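Spectinomycin phosphotransferase (PDB 3I0O) probably transfers a phosphate group from a nucleotide, with the help of magnesium, to spectinomycin, as other enzymes of the aminoglycoside phosphotransferase family do with their antibiotics. Local coordinates at residues K123-I128 / E265-I270; K116-L121 / I260-E265. One frame throughout, in Å; residues are numbered along the deposited sequence.

Contact 1 of 2, residues K123-I128 / E265-I270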
loop_
_atom_site.group_PDB
_atom_site.type_symbol
_atom_site.label_atom_id
_atom_site.label_comp_id
_atom_site.label_asym_id
_atom_site.label_seq_id
_atom_site.Cartn_x
_atom_site.Cartn_y
_atom_site.Cartn_z
ATOM N N LYS A 123 5.963 17.288 4.674
ATOM C CA LYS A 123 6.938 17.446 5.729
ATOM C C LYS A 123 7.267 16.098 6.363
ATOM O O LYS A 123 8.429 15.801 6.628
ATOM C CB LYS A 123 6.419 18.421 6.794
ATOM C CG LYS A 123 7.414 18.654 7.922
ATOM C CD LYS A 123 7.088 19.880 8.754
ATOM C CE LYS A 123 8.230 20.172 9.728
ATOM N NZ LYS A 123 8.021 21.423 10.510
ATOM N N VAL A 124 6.242 15.281 6.594
ATOM C CA VAL A 124 6.426 13.967 7.203
ATOM C C VAL A 124 7.095 12.957 6.276
ATOM O O VAL A 124 7.866 12.125 6.739
ATOM C CB VAL A 124 5.084 13.375 7.687
ATOM C CG1 VAL A 124 5.289 11.954 8.193
ATOM C CG2 VAL A 124 4.511 14.239 8.787
ATOM N N LEU A 125 6.797 13.010 4.978
ATOM C CA LEU A 125 7.425 12.073 4.050
ATOM C C LEU A 125 8.912 12.396 3.981
ATOM O O LEU A 125 9.742 11.486 3.931
ATOM C CB LEU A 125 6.825 12.178 2.650
ATOM C CG LEU A 125 6.356 10.901 1.939
ATOM C CD1 LEU A 125 6.682 11.052 0.468
ATOM C CD2 LEU A 125 7.020 9.649 2.491
ATOM N N ARG A 126 9.245 13.690 3.984
ATOM C CA ARG A 126 10.644 14.114 3.950
ATOM C C ARG A 126 11.332 13.568 5.201
ATOM O O ARG A 126 12.442 13.047 5.121
ATOM C CB ARG A 126 10.760 15.645 3.912
ATOM C CG ARG A 126 12.189 16.163 3.709
ATOM C CD ARG A 126 12.761 15.743 2.348
ATOM N NE ARG A 126 14.183 16.072 2.202
ATOM C CZ ARG A 126 14.665 17.228 1.748
ATOM N NH1 ARG A 126 13.855 18.210 1.370
ATOM N NH2 ARG A 126 15.974 17.400 1.683
ATOM N N GLN A 127 10.662 13.673 6.349
ATOM C CA GLN A 127 11.213 13.159 7.608
ATOM C C GLN A 127 11.553 11.672 7.490
ATOM O O GLN A 127 12.632 11.237 7.905
ATOM C CB GLN A 127 10.208 13.331 8.747
ATOM C CG GLN A 127 10.359 14.577 9.585
ATOM C CD GLN A 127 9.376 14.592 10.748
ATOM O OE1 GLN A 127 8.203 14.958 10.592
ATOM N NE2 GLN A 127 9.845 14.170 11.923
ATOM N N ILE A 128 10.619 10.898 6.936
ATOM C CA ILE A 128 10.812 9.464 6.750
ATOM C C ILE A 128 12.005 9.209 5.838
ATOM O O ILE A 128 12.858 8.382 6.140
ATOM C CB ILE A 128 9.580 8.805 6.115
ATOM C CG1 ILE A 128 8.375 8.953 7.038
ATOM C CG2 ILE A 128 9.869 7.344 5.832
ATOM C CD1 ILE A 128 7.055 8.635 6.366
ATOM N N GLU A 265 5.744 22.023 -0.588
ATOM C CA GLU A 265 5.938 23.145 0.312
ATOM C C GLU A 265 6.468 22.604 1.639
ATOM O O GLU A 265 7.298 23.233 2.290
ATOM C CB GLU A 265 4.602 23.850 0.530
ATOM C CG GLU A 265 4.696 25.214 1.165
ATOM C CD GLU A 265 3.344 25.906 1.201
ATOM O OE1 GLU A 265 2.676 25.934 0.138
ATOM O OE2 GLU A 265 2.955 26.419 2.281
ATOM N N GLY A 266 5.980 21.429 2.029
ATOM C CA GLY A 266 6.407 20.811 3.270
ATOM C C GLY A 266 7.540 19.819 3.072
ATOM O O GLY A 266 8.377 19.637 3.956
ATOM N N TYR A 267 7.573 19.169 1.915
ATOM C CA TYR A 267 8.623 18.192 1.629
ATOM C C TYR A 267 9.945 18.901 1.383
ATOM O O TYR A 267 11.014 18.390 1.726
ATOM C CB TYR A 267 8.272 17.370 0.387
ATOM C CG TYR A 267 9.241 16.241 0.112
ATOM C CD1 TYR A 267 9.134 15.025 0.784
ATOM C CD2 TYR A 267 10.266 16.388 -0.822
ATOM C CE1 TYR A 267 10.015 13.981 0.529
ATOM C CE2 TYR A 267 11.157 15.352 -1.082
ATOM C CZ TYR A 267 11.023 14.151 -0.404
ATOM O OH TYR A 267 11.885 13.117 -0.670
ATOM N N GLY A 268 9.860 20.081 0.779
ATOM C CA GLY A 268 11.053 20.847 0.475
ATOM C C GLY A 268 11.392 20.690 -0.993
ATOM O O GLY A 268 12.007 19.700 -1.388
ATOM N N GLU A 269 10.977 21.657 -1.808
ATOM C CA GLU A 269 11.243 21.613 -3.243
ATOM C C GLU A 269 12.694 21.218 -3.517
ATOM O O GLU A 269 13.618 21.976 -3.218
ATOM C CB GLU A 269 10.934 22.976 -3.879
ATOM N N ILE A 270 12.885 20.015 -4.058
ATOM C CA ILE A 270 14.218 19.530 -4.397
ATOM C C ILE A 270 14.225 18.845 -5.759
ATOM O O ILE A 270 13.215 18.821 -6.461
ATOM C CB ILE A 270 14.780 18.553 -3.334
ATOM C CG1 ILE A 270 13.928 17.288 -3.258
ATOM C CG2 ILE A 270 14.860 19.258 -1.987
ATOM C CD1 ILE A 270 14.502 16.238 -2.329
#

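Contact 2 of 2, residues K116-L121 / I260-E265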
loop_
_atom_site.group_PDB
_atom_site.type_symbol
_atom_site.label_atom_id
_atom_site.label_comp_id
_atom_site.label_asym_id
_atom_site.label_seq_id
_atom_site.Cartn_x
_atom_site.Cartn_y
_atom_site.Cartn_z
ATOM N N LYS A 116 -3.181 22.730 4.175
ATOM C CA LYS A 116 -2.333 22.611 5.358
ATOM C C LYS A 116 -1.909 21.156 5.599
ATOM O O LYS A 116 -0.734 20.881 5.851
ATOM C CB LYS A 116 -3.067 23.173 6.590
ATOM N N GLN A 117 -2.864 20.228 5.522
ATOM C CA GLN A 117 -2.557 18.811 5.723
ATOM C C GLN A 117 -1.606 18.334 4.629
ATOM O O GLN A 117 -0.700 17.545 4.888
ATOM C CB GLN A 117 -3.840 17.973 5.730
ATOM C CG GLN A 117 -4.727 18.225 6.946
ATOM C CD GLN A 117 -6.039 17.444 6.917
ATOM O OE1 GLN A 117 -6.773 17.452 5.922
ATOM N NE2 GLN A 117 -6.347 16.781 8.022
ATOM N N TRP A 118 -1.793 18.834 3.410
ATOM C CA TRP A 118 -0.915 18.449 2.314
ATOM C C TRP A 118 0.525 18.853 2.635
ATOM O O TRP A 118 1.471 18.125 2.325
ATOM C CB TRP A 118 -1.369 19.091 0.985
ATOM C CG TRP A 118 -2.285 18.205 0.189
ATOM C CD1 TRP A 118 -3.625 18.380 -0.025
ATOM C CD2 TRP A 118 -1.942 16.952 -0.436
ATOM N NE1 TRP A 118 -4.137 17.315 -0.737
ATOM C CE2 TRP A 118 -3.127 16.426 -1.000
ATOM C CE3 TRP A 118 -0.747 16.224 -0.570
ATOM C CZ2 TRP A 118 -3.150 15.204 -1.689
ATOM C CZ3 TRP A 118 -0.775 15.004 -1.258
ATOM C CH2 TRP A 118 -1.970 14.512 -1.806
ATOM N N LYS A 119 0.682 20.015 3.259
ATOM C CA LYS A 119 2.004 20.509 3.625
ATOM C C LYS A 119 2.585 19.601 4.698
ATOM O O LYS A 119 3.775 19.288 4.696
ATOM C CB LYS A 119 1.900 21.939 4.159
ATOM C CG LYS A 119 3.240 22.626 4.411
ATOM C CD LYS A 119 3.023 24.094 4.795
ATOM C CE LYS A 119 4.311 24.920 4.747
ATOM N NZ LYS A 119 5.347 24.440 5.696
ATOM N N GLN A 120 1.725 19.175 5.611
ATOM C CA GLN A 120 2.135 18.310 6.704
ATOM C C GLN A 120 2.564 16.937 6.185
ATOM O O GLN A 120 3.489 16.330 6.720
ATOM C CB GLN A 120 0.984 18.157 7.693
ATOM C CG GLN A 120 1.385 17.565 9.014
ATOM C CD GLN A 120 0.195 17.031 9.773
ATOM O OE1 GLN A 120 -0.927 17.516 9.611
ATOM N NE2 GLN A 120 0.431 16.033 10.618
ATOM N N LEU A 121 1.891 16.442 5.149
ATOM C CA LEU A 121 2.245 15.142 4.590
ATOM C C LEU A 121 3.604 15.227 3.901
ATOM O O LEU A 121 4.413 14.309 3.986
ATOM C CB LEU A 121 1.185 14.661 3.593
ATOM C CG LEU A 121 1.470 13.271 3.010
ATOM C CD1 LEU A 121 1.466 12.257 4.128
ATOM C CD2 LEU A 121 0.431 12.900 1.969
ATOM N N ILE A 260 -0.110 19.192 -5.536
ATOM C CA ILE A 260 1.272 18.751 -5.634
ATOM C C ILE A 260 2.199 19.822 -5.057
ATOM O O ILE A 260 3.162 19.502 -4.361
ATOM C CB ILE A 260 1.673 18.458 -7.110
ATOM C CG1 ILE A 260 0.760 17.377 -7.693
ATOM C CG2 ILE A 260 3.123 17.987 -7.183
ATOM C CD1 ILE A 260 1.066 17.010 -9.137
ATOM N N GLN A 261 1.911 21.090 -5.341
ATOM C CA GLN A 261 2.740 22.186 -4.829
ATOM C C GLN A 261 2.599 22.309 -3.305
ATOM O O GLN A 261 3.586 22.541 -2.607
ATOM C CB GLN A 261 2.361 23.504 -5.509
ATOM N N TYR A 262 1.375 22.169 -2.791
ATOM C CA TYR A 262 1.154 22.224 -1.346
ATOM C C TYR A 262 2.092 21.202 -0.696
ATOM O O TYR A 262 2.753 21.484 0.304
ATOM C CB TYR A 262 -0.267 21.801 -0.966
ATOM C CG TYR A 262 -1.408 22.700 -1.365
ATOM C CD1 TYR A 262 -1.244 24.081 -1.510
ATOM C CD2 TYR A 262 -2.702 22.176 -1.453
ATOM C CE1 TYR A 262 -2.348 24.917 -1.716
ATOM C CE2 TYR A 262 -3.809 22.997 -1.655
ATOM C CZ TYR A 262 -3.628 24.364 -1.780
ATOM O OH TYR A 262 -4.745 25.157 -1.917
ATOM N N PHE A 263 2.112 20.000 -1.270
ATOM C CA PHE A 263 2.934 18.904 -0.773
ATOM C C PHE A 263 4.420 19.253 -0.701
ATOM O O PHE A 263 5.059 19.071 0.337
ATOM C CB PHE A 263 2.753 17.663 -1.660
ATOM C CG PHE A 263 3.732 16.566 -1.365
ATOM C CD1 PHE A 263 3.482 15.647 -0.359
ATOM C CD2 PHE A 263 4.938 16.492 -2.058
ATOM C CE1 PHE A 263 4.419 14.671 -0.044
ATOM C CE2 PHE A 263 5.884 15.519 -1.751
ATOM C CZ PHE A 263 5.625 14.609 -0.741
ATOM N N TYR A 264 4.973 19.732 -1.811
ATOM C CA TYR A 264 6.385 20.069 -1.846
ATOM C C TYR A 264 6.745 21.219 -0.921
ATOM O O TYR A 264 7.898 21.366 -0.504
ATOM C CB TYR A 264 6.825 20.354 -3.279
ATOM C CG TYR A 264 7.171 19.084 -4.008
ATOM C CD1 TYR A 264 6.266 18.481 -4.879
ATOM C CD2 TYR A 264 8.377 18.434 -3.754
ATOM C CE1 TYR A 264 6.553 17.258 -5.474
ATOM C CE2 TYR A 264 8.673 17.214 -4.340
ATOM C CZ TYR A 264 7.760 16.629 -5.195
ATOM O OH TYR A 264 8.055 15.405 -5.747
ATOM N N GLU A 265 5.744 22.023 -0.588
ATOM C CA GLU A 265 5.938 23.145 0.312
ATOM C C GLU A 265 6.468 22.604 1.639
ATOM O O GLU A 265 7.298 23.233 2.290
ATOM C CB GLU A 265 4.602 23.850 0.530
ATOM C CG GLU A 265 4.696 25.214 1.165
ATOM C CD GLU A 265 3.344 25.906 1.201
ATOM O OE1 GLU A 265 2.676 25.934 0.138
ATOM O OE2 GLU A 265 2.955 26.419 2.281
#

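Contact 1 of 2, residues K123-I128 / E265-I270
Arg-126 lays its aliphatic chain over one face of the Tyr-267 ring. Its CD sits over the ring centre, 3.7 Å from the centroid, in a CH-pi contact. CG stands anti to the backbone N (chi1 -173°), and a bend at chi2 (64°) then carries the guanidinium past the ring to the end of helix 257-267. There NH1 donates a hydrogen bond to Tyr-267 O, 2.9 Å away, with an N-H...O angle of 163°. The oxygen lies close to the guanidinium plane, and the donor lies in the carbonyl plane. One residue thus holds both the ring and the carbonyl of Tyr-267. Ile-270 comes from the opposite direction and places CD1 over one face of the guanidinium, 4.2 Å from Arg-126 CZ. Leu-125 C lies at the ring edge, 4.0 Å from Tyr-267 CE1, and Leu-125 CB packs against CD1. The phenol OH is hydrogen-bonded to His-129, one turn further along helix 115-130. Near the start of the segment, the backbones come closest at Gly-266, whose CA lies 4.2 Å from Lys-123 CA. Lys-123 CA makes a CA-H...O contact of 3.2 Å with Gly-266 O. Gly-268 leaves the helix with positive phi. An arginine of one helix is thus bonded to a carbonyl in the last turn of another, at the junction where helix 257-267 gives way to the loop that follows it.

Contact 2 of 2, residues K116-L121 / I260-E265
Trp-118 sets its CB against Tyr-262 CB at 3.5 Å, and the two side chains cross at about a right angle. Further out, Trp-118 CE3 rests on Phe-263 CB at 3.9 Å. The indole therefore packs beside the base of both aromatic residues, without a ring stack between them. Its other neighbours include Trp-254, which it meets edge-to-face, and Glu-259, which takes a weak hydrogen bond from NE1. The main chain also takes part: Trp-118 O receives a nearly straight CA-H...O contact from Phe-263 CA, 3.5 Å away and 169° at the hydrogen. Lys-119 CA returns a similar contact to Tyr-262 O. The Lys-119 chain then runs out to Glu-265, where CE lies 3.2 Å from OE2. The last torsion bends (chi4 -62°), and NZ ends 4.6 Å from Glu-265 OE2. The opposite charges may still attract at this distance, but the contact itself is made by the methylene groups. Leu-121 closes the segment on the buried side, with its O 4.0 Å from Phe-263 CE1. The Phe-263 ring points into a core that also holds Leu-243 and Ile-246. The short helix segments come within 6.6 Å and cross at -50°. This is close helix-helix packing through backbone and aromatic side chains, within the helical part of the kinase-like phosphotransferase fold.

In the fold
After helix 8-19 the chain builds the five-stranded antiparallel sheet, with helix 59-71 inserted, then enters helix 115-130. Residues 116-121 supply the first half of contact 2, and 123-128 the first half of contact 1. The chain next passes through several helices and the hairpin 218-220/226-228, flanked by the magnesium ligands Asn-217 and Asp-230. Helix 257-267 brings it back. Residues 260-265 close contact 2 across 138 residues, and 265-270 close contact 1 across 136. The two loops cross, because both helices are read in the same order. Glu-265 lies in both ranges but makes its contact in contact 2. Leu-125 CD1 packs on Phe-263 CZ at 3.9 Å, making one continuous interface between the helices.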